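Local coordinates for protein type C neurotoxin (Clostridium botulinum, PDB 3PME) that probably binds neuronal surface receptors, such as gangliosides and membrane phospholipids, as the receptor-binding domain of a botulinum C/D mosaic neurotoxin, at residues G107-I112 against L123-S128; F73-S78 against F141-T146; T310-A315 against C325-K330. All blocks are in the same frame, centred on the assembly; numbering follows the deposited sequence.

Interaction 1: residues G107-I112 against L123-S128; sequences GNIEWI and LIFDYS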
# COMPACT_ATOMS: atom_id res chain seq x y z
N GLY A 107 10.63 13.91 4.60
CA GLY A 107 9.74 12.84 5.02
C GLY A 107 8.35 13.30 5.42
O GLY A 107 7.61 12.58 6.07
N ASN A 108 8.01 14.52 5.02
CA ASN A 108 6.67 15.07 5.21
C ASN A 108 6.06 15.39 3.86
O ASN A 108 6.78 15.72 2.92
CB ASN A 108 6.73 16.38 6.02
CG ASN A 108 7.17 16.17 7.46
OD1 ASN A 108 6.33 16.02 8.36
ND2 ASN A 108 8.48 16.16 7.69
N ILE A 109 4.73 15.30 3.76
CA ILE A 109 4.04 15.95 2.65
C ILE A 109 3.46 17.26 3.15
O ILE A 109 3.00 17.36 4.30
CB ILE A 109 2.93 15.08 2.00
CG1 ILE A 109 1.90 14.64 3.03
CG2 ILE A 109 3.52 13.89 1.27
CD1 ILE A 109 0.59 14.23 2.40
N GLU A 110 3.48 18.27 2.28
CA GLU A 110 3.04 19.61 2.67
C GLU A 110 2.19 20.23 1.58
O GLU A 110 2.60 20.29 0.41
CB GLU A 110 4.24 20.51 2.99
CG GLU A 110 3.83 21.87 3.55
CD GLU A 110 5.02 22.72 4.00
OE1 GLU A 110 6.17 22.38 3.65
OE2 GLU A 110 4.80 23.73 4.71
N TRP A 111 1.00 20.68 1.96
CA TRP A 111 0.09 21.35 1.05
C TRP A 111 0.10 22.83 1.39
O TRP A 111 -0.09 23.21 2.54
CB TRP A 111 -1.32 20.79 1.19
CG TRP A 111 -2.39 21.62 0.52
CD1 TRP A 111 -3.08 22.66 1.07
CD2 TRP A 111 -2.90 21.45 -0.80
NE1 TRP A 111 -3.99 23.16 0.16
CE2 TRP A 111 -3.90 22.43 -1.00
CE3 TRP A 111 -2.62 20.57 -1.84
CZ2 TRP A 111 -4.61 22.55 -2.19
CZ3 TRP A 111 -3.34 20.69 -3.03
CH2 TRP A 111 -4.32 21.67 -3.19
N ILE A 112 0.33 23.65 0.37
CA ILE A 112 0.54 25.07 0.57
C ILE A 112 -0.48 25.87 -0.22
O ILE A 112 -0.73 25.57 -1.39
CB ILE A 112 1.96 25.46 0.10
CG1 ILE A 112 3.02 24.83 1.01
CG2 ILE A 112 2.12 27.00 0.04
CD1 ILE A 112 3.36 25.66 2.20
N LEU A 123 -0.51 22.71 5.32
CA LEU A 123 -0.86 21.50 6.05
C LEU A 123 0.33 20.58 5.89
O LEU A 123 0.82 20.40 4.78
CB LEU A 123 -2.09 20.84 5.42
CG LEU A 123 -3.39 21.63 5.53
CD1 LEU A 123 -4.40 21.09 4.51
CD2 LEU A 123 -3.92 21.52 6.95
N ILE A 124 0.80 20.01 6.99
CA ILE A 124 1.99 19.19 6.97
C ILE A 124 1.70 17.85 7.63
O ILE A 124 1.10 17.80 8.70
CB ILE A 124 3.16 19.89 7.68
CG1 ILE A 124 3.42 21.26 7.06
CG2 ILE A 124 4.43 19.05 7.58
CD1 ILE A 124 4.34 22.15 7.90
N PHE A 125 2.10 16.77 6.97
CA PHE A 125 1.91 15.45 7.54
C PHE A 125 3.21 14.65 7.46
O PHE A 125 3.77 14.45 6.37
CB PHE A 125 0.79 14.71 6.82
CG PHE A 125 0.55 13.31 7.31
CD1 PHE A 125 0.03 13.08 8.57
CD2 PHE A 125 0.87 12.21 6.51
CE1 PHE A 125 -0.20 11.79 9.02
CE2 PHE A 125 0.67 10.91 6.97
CZ PHE A 125 0.14 10.70 8.22
N ASP A 126 3.67 14.18 8.61
CA ASP A 126 4.86 13.33 8.68
C ASP A 126 4.49 11.90 8.33
O ASP A 126 4.05 11.13 9.19
CB ASP A 126 5.44 13.41 10.09
CG ASP A 126 6.71 12.59 10.27
OD1 ASP A 126 7.10 11.86 9.34
OD2 ASP A 126 7.31 12.67 11.36
N TYR A 127 4.67 11.53 7.07
CA TYR A 127 4.30 10.19 6.65
C TYR A 127 5.43 9.21 6.91
O TYR A 127 5.20 8.01 6.94
CB TYR A 127 3.87 10.16 5.16
CG TYR A 127 5.03 10.39 4.23
CD1 TYR A 127 5.82 9.33 3.81
CD2 TYR A 127 5.34 11.66 3.78
CE1 TYR A 127 6.90 9.53 2.96
CE2 TYR A 127 6.43 11.88 2.94
CZ TYR A 127 7.20 10.80 2.54
OH TYR A 127 8.26 11.03 1.71
N SER A 128 6.65 9.72 7.13
CA SER A 128 7.83 8.85 7.27
C SER A 128 7.96 8.23 8.66
O SER A 128 8.28 7.05 8.79
CB SER A 128 9.10 9.64 6.96
OG SER A 128 10.26 8.84 7.13

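Interaction 2: residues F73-S78 against F141-T146; sequences FWIKIS and FFVTIT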
# COMPACT_ATOMS: atom_id res chain seq x y z
N PHE A 73 -6.07 12.11 -4.04
CA PHE A 73 -5.15 11.29 -4.84
C PHE A 73 -4.46 10.34 -3.90
O PHE A 73 -4.47 10.56 -2.69
CB PHE A 73 -4.09 12.15 -5.54
CG PHE A 73 -3.29 13.02 -4.60
CD1 PHE A 73 -3.75 14.28 -4.24
CD2 PHE A 73 -2.08 12.59 -4.08
CE1 PHE A 73 -3.03 15.09 -3.38
CE2 PHE A 73 -1.34 13.39 -3.21
CZ PHE A 73 -1.83 14.65 -2.85
N TRP A 74 -3.85 9.28 -4.44
CA TRP A 74 -2.97 8.44 -3.64
C TRP A 74 -1.54 8.76 -4.02
O TRP A 74 -1.27 9.13 -5.16
CB TRP A 74 -3.23 6.95 -3.91
CG TRP A 74 -4.63 6.51 -3.66
CD1 TRP A 74 -5.75 6.92 -4.33
CD2 TRP A 74 -5.06 5.58 -2.67
NE1 TRP A 74 -6.85 6.29 -3.82
CE2 TRP A 74 -6.46 5.46 -2.79
CE3 TRP A 74 -4.40 4.81 -1.70
CZ2 TRP A 74 -7.21 4.63 -1.97
CZ3 TRP A 74 -5.15 3.98 -0.89
CH2 TRP A 74 -6.54 3.89 -1.03
N ILE A 75 -0.62 8.58 -3.09
CA ILE A 75 0.78 8.83 -3.36
C ILE A 75 1.64 7.73 -2.71
O ILE A 75 1.26 7.15 -1.69
CB ILE A 75 1.19 10.25 -2.89
CG1 ILE A 75 2.57 10.66 -3.45
CG2 ILE A 75 1.09 10.38 -1.36
CD1 ILE A 75 2.83 12.17 -3.35
N LYS A 76 2.79 7.48 -3.32
CA LYS A 76 3.74 6.45 -2.88
C LYS A 76 5.12 7.04 -3.13
O LYS A 76 5.46 7.34 -4.27
CB LYS A 76 3.53 5.17 -3.69
CG LYS A 76 4.54 4.07 -3.39
CD LYS A 76 4.14 2.80 -4.14
CE LYS A 76 5.16 1.67 -3.93
NZ LYS A 76 6.40 1.93 -4.70
N ILE A 77 5.89 7.25 -2.07
CA ILE A 77 7.15 7.99 -2.14
C ILE A 77 8.32 7.08 -1.78
O ILE A 77 8.35 6.50 -0.71
CB ILE A 77 7.12 9.25 -1.24
CG1 ILE A 77 5.88 10.09 -1.56
CG2 ILE A 77 8.37 10.08 -1.44
CD1 ILE A 77 5.48 11.02 -0.42
N SER A 78 9.29 6.94 -2.69
CA SER A 78 10.39 6.01 -2.46
C SER A 78 11.15 6.29 -1.17
O SER A 78 11.14 7.40 -0.64
CB SER A 78 11.35 6.01 -3.66
OG SER A 78 12.20 7.15 -3.64
N PHE A 141 -0.55 5.77 0.15
CA PHE A 141 -1.57 6.28 1.08
C PHE A 141 -2.47 7.29 0.38
O PHE A 141 -2.06 7.91 -0.61
CB PHE A 141 -0.97 6.81 2.39
CG PHE A 141 -0.01 7.96 2.24
CD1 PHE A 141 1.34 7.73 2.01
CD2 PHE A 141 -0.44 9.28 2.42
CE1 PHE A 141 2.23 8.79 1.90
CE2 PHE A 141 0.45 10.35 2.33
CZ PHE A 141 1.79 10.11 2.07
N PHE A 142 -3.69 7.39 0.87
CA PHE A 142 -4.73 8.23 0.25
C PHE A 142 -4.77 9.61 0.91
O PHE A 142 -4.93 9.73 2.14
CB PHE A 142 -6.08 7.53 0.37
CG PHE A 142 -7.23 8.31 -0.23
CD1 PHE A 142 -7.19 8.69 -1.57
CD2 PHE A 142 -8.34 8.63 0.53
CE1 PHE A 142 -8.25 9.41 -2.13
CE2 PHE A 142 -9.39 9.33 -0.02
CZ PHE A 142 -9.35 9.72 -1.35
N VAL A 143 -4.62 10.63 0.09
CA VAL A 143 -4.62 12.01 0.57
C VAL A 143 -5.90 12.71 0.14
O VAL A 143 -6.38 12.52 -0.99
CB VAL A 143 -3.41 12.79 0.00
CG1 VAL A 143 -3.46 14.28 0.41
CG2 VAL A 143 -2.10 12.14 0.45
N THR A 144 -6.45 13.52 1.03
CA THR A 144 -7.57 14.38 0.64
C THR A 144 -7.40 15.71 1.34
O THR A 144 -7.23 15.76 2.56
CB THR A 144 -8.94 13.81 1.00
OG1 THR A 144 -9.01 12.43 0.62
CG2 THR A 144 -10.03 14.59 0.26
N ILE A 145 -7.42 16.77 0.54
CA ILE A 145 -7.37 18.12 1.07
C ILE A 145 -8.71 18.78 0.80
O ILE A 145 -9.16 18.80 -0.34
CB ILE A 145 -6.31 18.97 0.35
CG1 ILE A 145 -4.95 18.26 0.29
CG2 ILE A 145 -6.18 20.35 1.03
CD1 ILE A 145 -4.35 18.05 1.61
N THR A 146 -9.36 19.32 1.84
CA THR A 146 -10.55 20.15 1.61
C THR A 146 -10.19 21.61 1.90
O THR A 146 -9.38 21.89 2.79
CB THR A 146 -11.79 19.71 2.42
OG1 THR A 146 -11.55 19.90 3.83
CG2 THR A 146 -12.12 18.23 2.16

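Interaction 3: residues T310-A315 against C325-K330; sequences TDTIYA and CVYALK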
# COMPACT_ATOMS: atom_id res chain seq x y z
N THR A 310 -0.85 -32.92 9.48
CA THR A 310 -2.10 -33.63 9.75
C THR A 310 -2.35 -33.78 11.25
O THR A 310 -3.49 -33.77 11.70
CB THR A 310 -2.08 -35.03 9.09
OG1 THR A 310 -0.97 -35.76 9.61
CG2 THR A 310 -1.90 -34.90 7.59
N ASP A 311 -1.28 -33.91 12.02
CA ASP A 311 -1.41 -33.99 13.48
C ASP A 311 -0.93 -32.71 14.16
O ASP A 311 -0.13 -31.96 13.59
CB ASP A 311 -0.67 -35.22 14.02
CG ASP A 311 -1.41 -36.52 13.75
OD1 ASP A 311 -2.57 -36.46 13.28
OD2 ASP A 311 -0.84 -37.60 14.02
N THR A 312 -1.42 -32.48 15.37
CA THR A 312 -1.06 -31.26 16.11
C THR A 312 0.37 -31.30 16.63
O THR A 312 1.04 -32.33 16.55
CB THR A 312 -1.98 -31.03 17.33
OG1 THR A 312 -1.82 -32.10 18.26
CG2 THR A 312 -3.44 -30.92 16.91
N ILE A 313 0.83 -30.19 17.19
CA ILE A 313 2.21 -30.06 17.65
C ILE A 313 2.47 -30.78 18.98
O ILE A 313 3.60 -30.82 19.45
CB ILE A 313 2.63 -28.58 17.77
CG1 ILE A 313 1.69 -27.82 18.71
CG2 ILE A 313 2.61 -27.92 16.38
CD1 ILE A 313 2.22 -26.41 19.08
N TYR A 314 1.41 -31.31 19.57
CA TYR A 314 1.50 -31.93 20.89
C TYR A 314 1.28 -33.42 20.77
O TYR A 314 0.16 -33.86 20.48
CB TYR A 314 0.46 -31.31 21.83
CG TYR A 314 0.55 -29.81 21.94
CD1 TYR A 314 1.74 -29.19 22.31
CD2 TYR A 314 -0.56 -29.01 21.68
CE1 TYR A 314 1.81 -27.80 22.43
CE2 TYR A 314 -0.49 -27.62 21.78
CZ TYR A 314 0.70 -27.03 22.15
OH TYR A 314 0.77 -25.65 22.27
N ALA A 315 2.33 -34.19 21.01
CA ALA A 315 2.31 -35.64 20.79
C ALA A 315 1.23 -36.36 21.59
O ALA A 315 0.67 -37.36 21.14
CB ALA A 315 3.68 -36.24 21.09
N CYS A 325 -6.99 -26.87 18.29
CA CYS A 325 -5.93 -27.66 17.68
C CYS A 325 -4.92 -26.75 17.00
O CYS A 325 -5.29 -25.78 16.36
CB CYS A 325 -6.53 -28.64 16.68
SG CYS A 325 -7.82 -29.66 17.42
N VAL A 326 -3.64 -27.08 17.15
CA VAL A 326 -2.56 -26.26 16.61
C VAL A 326 -1.69 -27.14 15.73
O VAL A 326 -1.11 -28.11 16.22
CB VAL A 326 -1.69 -25.66 17.72
CG1 VAL A 326 -0.54 -24.86 17.13
CG2 VAL A 326 -2.52 -24.79 18.66
N TYR A 327 -1.60 -26.79 14.45
CA TYR A 327 -0.85 -27.59 13.47
C TYR A 327 0.33 -26.80 12.92
O TYR A 327 0.21 -25.65 12.53
CB TYR A 327 -1.75 -28.02 12.31
CG TYR A 327 -3.00 -28.73 12.71
CD1 TYR A 327 -3.00 -30.10 12.96
CD2 TYR A 327 -4.20 -28.04 12.82
CE1 TYR A 327 -4.16 -30.76 13.34
CE2 TYR A 327 -5.37 -28.69 13.18
CZ TYR A 327 -5.34 -30.04 13.44
OH TYR A 327 -6.51 -30.68 13.80
N ALA A 328 1.49 -27.43 12.90
CA ALA A 328 2.66 -26.85 12.26
C ALA A 328 2.49 -26.87 10.74
O ALA A 328 1.59 -27.53 10.20
CB ALA A 328 3.91 -27.62 12.66
N LEU A 329 3.36 -26.13 10.07
CA LEU A 329 3.41 -26.13 8.61
C LEU A 329 4.68 -26.83 8.17
O LEU A 329 5.70 -26.77 8.86
CB LEU A 329 3.39 -24.69 8.10
CG LEU A 329 2.20 -23.85 8.55
CD1 LEU A 329 2.32 -22.49 7.90
CD2 LEU A 329 0.88 -24.52 8.18
N LYS A 330 4.63 -27.51 7.03
CA LYS A 330 5.77 -28.28 6.55
C LYS A 330 5.98 -28.02 5.08
O LYS A 330 5.10 -27.48 4.41
CB LYS A 330 5.53 -29.78 6.77
CG LYS A 330 5.17 -30.14 8.21
CD LYS A 330 4.67 -31.56 8.33
CE LYS A 330 5.76 -32.56 8.03
NZ LYS A 330 5.26 -33.96 8.18
O HOH W 1 1.96 -30.20 13.85

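Interaction 1: residues G107-I112 against L123-S128
Ile109 and Phe125 face each other as a hydrogen-bonded pair of an antiparallel beta hairpin, strands 108-114 and 120-126. Phe125 N gives a fairly straight bond to Ile109 O (2.9 Å, 165° at the hydrogen), and Ile109 N returns one to Phe125 O. Trp111 and Leu123 repeat this pairing further along. Ile109 can be followed outward. Its CB carries CG1 between the backbone N and the carbonyl carbon (chi1 56°), which brings CG1 alongside Phe125 CB at 3.9 Å, at the edge of the phenyl ring. The other branch, CG2, meets Tyr127 CD2 at 3.8 Å. The tip, Ile109 CD1, reaches Phe141 CE2 and Val143 CG2 of strand 141-148, 3.9 Å from each. On the reverse face Glu110 lies beside Ile124, with Glu110 CG 3.6 Å from Ile124 CG1. The carboxylate of Glu110 forms a salt bridge with Arg105. At the end of the pairing Gly107 O accepts Ser128 N at 3.2 Å and sits over one face of the Tyr127 ring. Tyr127 OH is hydrogen-bonded to Thr82. The hairpin belongs to the concanavalin-like half of the domain. Strand 100-105 pairs with the other edge of strand 108-114. The face of Ile109, Trp111, Leu123 and Phe125 packs on strands 68-77, 141-148 and 152-157.

Interaction 2: residues F73-S78 against F141-T146
Trp74 and Phe142 pack against each other across two antiparallel strands, 68-77 and 141-148, in the concanavalin-like jelly-roll half of the receptor-binding domain. Within these segments the bridges run from Phe73-Val143 to Ile75-Phe141. The short axes run at 133° to each other. Four backbone bonds hold this tight part. Val143 N to Phe73 O is 2.8 Å, and Phe73 N gives to Val143 O. Ile75 and Phe141 exchange a second pair of bonds.

Phe73, Ile75, Phe141 and Val143 share one face of the sheet. Both phenylalanines set CG between the backbone N and the carbonyl carbon (chi1 56° for Phe73, 61° for Phe141), and this lays each ring over its partner across the strands. Val143 CB lies over one face of the Phe73 ring, offset toward the rim. Ile75 CG2 does the same on Phe141, 3.5 Å from Phe141 CZ. Ile109 of strand 108-114 packs on this face.

Between the two segments the contact thins past Ile75, where Ile77 adds only a little. This looser side is still buried, by other parts of the chain. Lys76 forms a salt bridge with Asp409, and Ser78 caps the helix that follows it.

The reverse face carries Trp74 and Phe142, and helix 207-218 packs here. Gln217 of this helix takes the hydrogen bond of Trp74 NE1. The five-membered ring of Trp74 and the Phe142 ring meet obliquely, with planes at 40°. Phe142 CB stands over the centre of the six-membered ring of Trp74, 3.6 Å from its centroid.

Interaction 3: residues T310-A315 against C325-K330
The loop that joins strands 302-308 and 326-332 in the beta-trefoil half folds back on the start of the second strand. Thr312 and Ile313 meet Val326 there. Val326 O accepts Ile313 N at 3.0 Å, with the donor almost in line with the carbonyl bond. Thr312 CA lies 3.2 Å from the same oxygen. Ile313 sets CG1 between its backbone N and carbonyl carbon (chi1 57°), and this directs the two branches to different partners. CD1 of Ile313 reaches Val326 CG1 at 3.7 Å, while its CG2 lies against Ala328. The Thr312 and Tyr327 side chains cross obliquely, with Thr312 CG2 3.6 Å from Tyr327 CE1. Asp311 O lies at the edge of that ring. A water links the two backbones: it donates to Asp311 O at 2.7 Å and accepts Ala328 N at 3.0 Å. Cys325, beside Thr312 CG2, is tied to Cys321 by a disulfide within the same loop. Thr312 OG1 bonds Gln317, also in the loop. Tyr373 packs on Ile313 and Val326. With one direct backbone bond, one water bridge and small apolar patches, the loop is held against the strand without extending the sheet.

How the interactions relate
Interactions 1 and 2 belong to the concanavalin-like half and interaction 3 to the trefoil half, about 48 and 44 Å away between centres. The first two touch. Tyr127 CB packs on Phe141 CZ at 3.7 Å, and Trp111 meets Ile145. Each pairs strands within its own sheet, and their apolar faces pack together. Interaction 2 is wholly buried and rich in aromatic rings. Interaction 1 has a buried apolar face and a more polar reverse face. Interaction 3 lies about 33 Å from the chain's centre, measured between centres. Most of its touching residues are still buried, with a rim at Thr310 and Asp311. Regular ladder bonding in interactions 1 and 2 contrasts with its irregular, partly water-mediated contact.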